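PDB 3VRH: tRNA-5-methyluridine(54) 2-sulfurtransferase from Pyrococcus horikoshii, which catalyses the ATP-dependent 2-thiolation of 5-methyluridine 54 in the T loop of tRNAs, a modification that stabilises them in thermophiles. Local coordinates for residues L133-I138 with C284-W290. Sequence-based numbering, arbitrary orientation.
Sequences LTKRYI and CAFCKFW. With ZN (zinc ion), chain C.
The ring of Phe286 slides between Tyr137 and Trp290 like a card into a slot. On one face it meets Tyr137 in an offset stack, planes only 9° apart and ring centroids 3.8 Å from each other; on the opposite face lies CD1 of Trp290. Both stacked side chains have CG anti to the backbone N (chi1 175° for Tyr137, -177° for Phe286), which sends each ring across the gap between segments 133-138 and 285-290, whose axes approach to 10.1 Å. Phe286 CB also presses on the tyrosine face, a CH-pi contact. Small, branched Thr134 suits the edge of the slot: its CG2 abuts Phe286 CE1 at 3.7 Å, while OG1 accepts a bond from Trp290 NE1 (3.1 Å) in the indole plane and also bonds to Tyr130 O. Leu133 straddles the first turn of helix 285-290, CD1 against Ala285 CB at 3.8 Å, where a methyl is bump enough, and CD2 against Phe289 CB one turn on. Without the phenol ring of Tyr137, as with an alanine here, one face of Phe286 would probably lose its stacking partner and a gap would open beside Cys284, whose SG lies 4.1 Å from Tyr137 CE2. That sulfur also caps the helix, accepting from Cys287 N, and binds zinc with Cys272, Cys275 and Cys287. The contact thus docks the short helix of a four-cysteine zinc site, built from paired CxxC motifs, onto helix 127-145 of the PP-loop ATPase domain.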
loop_
_atom_site.group_PDB
_atom_site.type_symbol
_atom_site.label_atom_id
_atom_site.label_comp_id
_atom_site.label_asym_id
_atom_site.label_seq_id
_atom_site.Cartn_x
_atom_site.Cartn_y
_atom_site.Cartn_z
ATOM N N LEU A 133 -3.343 23.590 4.328
ATOM C CA LEU A 133 -4.453 24.068 5.154
ATOM C C LEU A 133 -4.992 25.395 4.605
ATOM O O LEU A 133 -6.183 25.537 4.323
ATOM C CB LEU A 133 -3.989 24.266 6.608
ATOM C CG LEU A 133 -4.852 25.080 7.598
ATOM C CD1 LEU A 133 -6.178 24.376 7.925
ATOM C CD2 LEU A 133 -4.093 25.456 8.899
ATOM N N THR A 134 -4.095 26.362 4.473
ATOM C CA THR A 134 -4.449 27.706 4.041
ATOM C C THR A 134 -5.085 27.697 2.664
ATOM O O THR A 134 -6.082 28.388 2.426
ATOM C CB THR A 134 -3.192 28.589 3.967
ATOM O OG1 THR A 134 -2.523 28.554 5.227
ATOM C CG2 THR A 134 -3.558 30.051 3.624
ATOM N N LYS A 135 -4.508 26.927 1.746
ATOM C CA LYS A 135 -5.006 26.945 0.381
ATOM C C LYS A 135 -6.411 26.324 0.273
ATOM O O LYS A 135 -7.288 26.856 -0.423
ATOM C CB LYS A 135 -4.018 26.256 -0.569
ATOM C CG LYS A 135 -4.460 26.314 -2.034
ATOM C CD LYS A 135 -3.547 25.471 -2.966
ATOM C CE LYS A 135 -4.015 25.571 -4.431
ATOM N NZ LYS A 135 -3.197 24.778 -5.400
ATOM N N ARG A 136 -6.622 25.207 0.961
ATOM C CA ARG A 136 -7.901 24.501 0.903
ATOM C C ARG A 136 -8.995 25.381 1.492
ATOM O O ARG A 136 -10.111 25.408 0.996
ATOM C CB ARG A 136 -7.845 23.143 1.644
ATOM C CG ARG A 136 -7.434 21.948 0.736
ATOM C CD ARG A 136 -7.438 20.571 1.444
ATOM N NE ARG A 136 -6.527 20.532 2.593
ATOM C CZ ARG A 136 -5.214 20.318 2.509
ATOM N NH1 ARG A 136 -4.643 20.124 1.325
ATOM N NH2 ARG A 136 -4.463 20.309 3.602
ATOM N N TYR A 137 -8.655 26.101 2.550
ATOM C CA TYR A 137 -9.618 26.953 3.222
ATOM C C TYR A 137 -10.039 28.089 2.304
ATOM O O TYR A 137 -11.230 28.381 2.159
ATOM C CB TYR A 137 -9.037 27.536 4.511
ATOM C CG TYR A 137 -9.975 28.532 5.188
ATOM C CD1 TYR A 137 -9.893 29.888 4.916
ATOM C CD2 TYR A 137 -10.940 28.107 6.102
ATOM C CE1 TYR A 137 -10.746 30.796 5.520
ATOM C CE2 TYR A 137 -11.782 29.007 6.721
ATOM C CZ TYR A 137 -11.682 30.357 6.416
ATOM O OH TYR A 137 -12.517 31.270 7.018
ATOM N N ILE A 138 -9.048 28.734 1.699
ATOM C CA ILE A 138 -9.310 29.885 0.837
ATOM C C ILE A 138 -10.113 29.479 -0.391
ATOM O O ILE A 138 -11.017 30.197 -0.801
ATOM C CB ILE A 138 -8.011 30.589 0.412
ATOM C CG1 ILE A 138 -7.337 31.231 1.624
ATOM C CG2 ILE A 138 -8.296 31.650 -0.661
ATOM C CD1 ILE A 138 -6.013 31.938 1.309
ATOM N N CYS A 284 -12.017 27.558 14.142
ATOM C CA CYS A 284 -11.537 26.606 13.150
ATOM C C CYS A 284 -10.012 26.594 13.027
ATOM O O CYS A 284 -9.319 27.466 13.565
ATOM C CB CYS A 284 -12.241 26.786 11.800
ATOM S SG CYS A 284 -11.420 27.866 10.613
ATOM N N ALA A 285 -9.507 25.563 12.355
ATOM C CA ALA A 285 -8.070 25.344 12.209
ATOM C C ALA A 285 -7.385 26.549 11.566
ATOM O O ALA A 285 -6.416 27.085 12.113
ATOM C CB ALA A 285 -7.805 24.081 11.392
ATOM N N PHE A 286 -7.905 26.963 10.414
ATOM C CA PHE A 286 -7.383 28.128 9.700
ATOM C C PHE A 286 -7.305 29.320 10.634
ATOM O O PHE A 286 -6.235 29.890 10.823
ATOM C CB PHE A 286 -8.280 28.453 8.512
ATOM C CG PHE A 286 -7.793 29.606 7.665
ATOM C CD1 PHE A 286 -6.878 29.392 6.639
ATOM C CD2 PHE A 286 -8.267 30.891 7.879
ATOM C CE1 PHE A 286 -6.443 30.427 5.847
ATOM C CE2 PHE A 286 -7.831 31.944 7.086
ATOM C CZ PHE A 286 -6.916 31.713 6.069
ATOM N N CYS A 287 -8.439 29.668 11.243
ATOM C CA CYS A 287 -8.523 30.818 12.142
ATOM C C CYS A 287 -7.600 30.737 13.345
ATOM O O CYS A 287 -7.007 31.743 13.745
ATOM C CB CYS A 287 -9.954 31.010 12.622
ATOM S SG CYS A 287 -10.937 31.887 11.434
ATOM N N LYS A 288 -7.491 29.553 13.941
ATOM C CA LYS A 288 -6.581 29.398 15.075
ATOM C C LYS A 288 -5.127 29.554 14.635
ATOM O O LYS A 288 -4.349 30.261 15.279
ATOM C CB LYS A 288 -6.800 28.064 15.809
ATOM C CG LYS A 288 -8.121 27.998 16.568
ATOM C CD LYS A 288 -8.340 26.657 17.267
ATOM C CE LYS A 288 -7.644 26.621 18.624
ATOM N NZ LYS A 288 -7.807 25.301 19.303
ATOM N N PHE A 289 -4.760 28.906 13.534
ATOM C CA PHE A 289 -3.382 28.990 13.057
ATOM C C PHE A 289 -2.991 30.428 12.744
ATOM O O PHE A 289 -1.937 30.898 13.158
ATOM C CB PHE A 289 -3.152 28.101 11.826
ATOM C CG PHE A 289 -1.785 28.263 11.229
ATOM C CD1 PHE A 289 -0.706 27.558 11.740
ATOM C CD2 PHE A 289 -1.568 29.150 10.175
ATOM C CE1 PHE A 289 0.564 27.712 11.209
ATOM C CE2 PHE A 289 -0.301 29.314 9.632
ATOM C CZ PHE A 289 0.772 28.585 10.153
ATOM N N TRP A 290 -3.850 31.124 12.004
ATOM C CA TRP A 290 -3.540 32.477 11.559
ATOM C C TRP A 290 -3.811 33.523 12.652
ATOM O O TRP A 290 -3.443 34.701 12.512
ATOM C CB TRP A 290 -4.268 32.794 10.225
ATOM C CG TRP A 290 -3.603 32.105 9.069
ATOM C CD1 TRP A 290 -4.049 31.006 8.393
ATOM C CD2 TRP A 290 -2.317 32.420 8.515
ATOM N NE1 TRP A 290 -3.132 30.637 7.432
ATOM C CE2 TRP A 290 -2.064 31.492 7.486
ATOM C CE3 TRP A 290 -1.360 33.403 8.785
ATOM C CZ2 TRP A 290 -0.898 31.520 6.729
ATOM C CZ3 TRP A 290 -0.202 33.433 8.032
ATOM C CH2 TRP A 290 0.021 32.495 7.018
HETATM ZN ZN ZN C . -12.660 30.182 11.093
#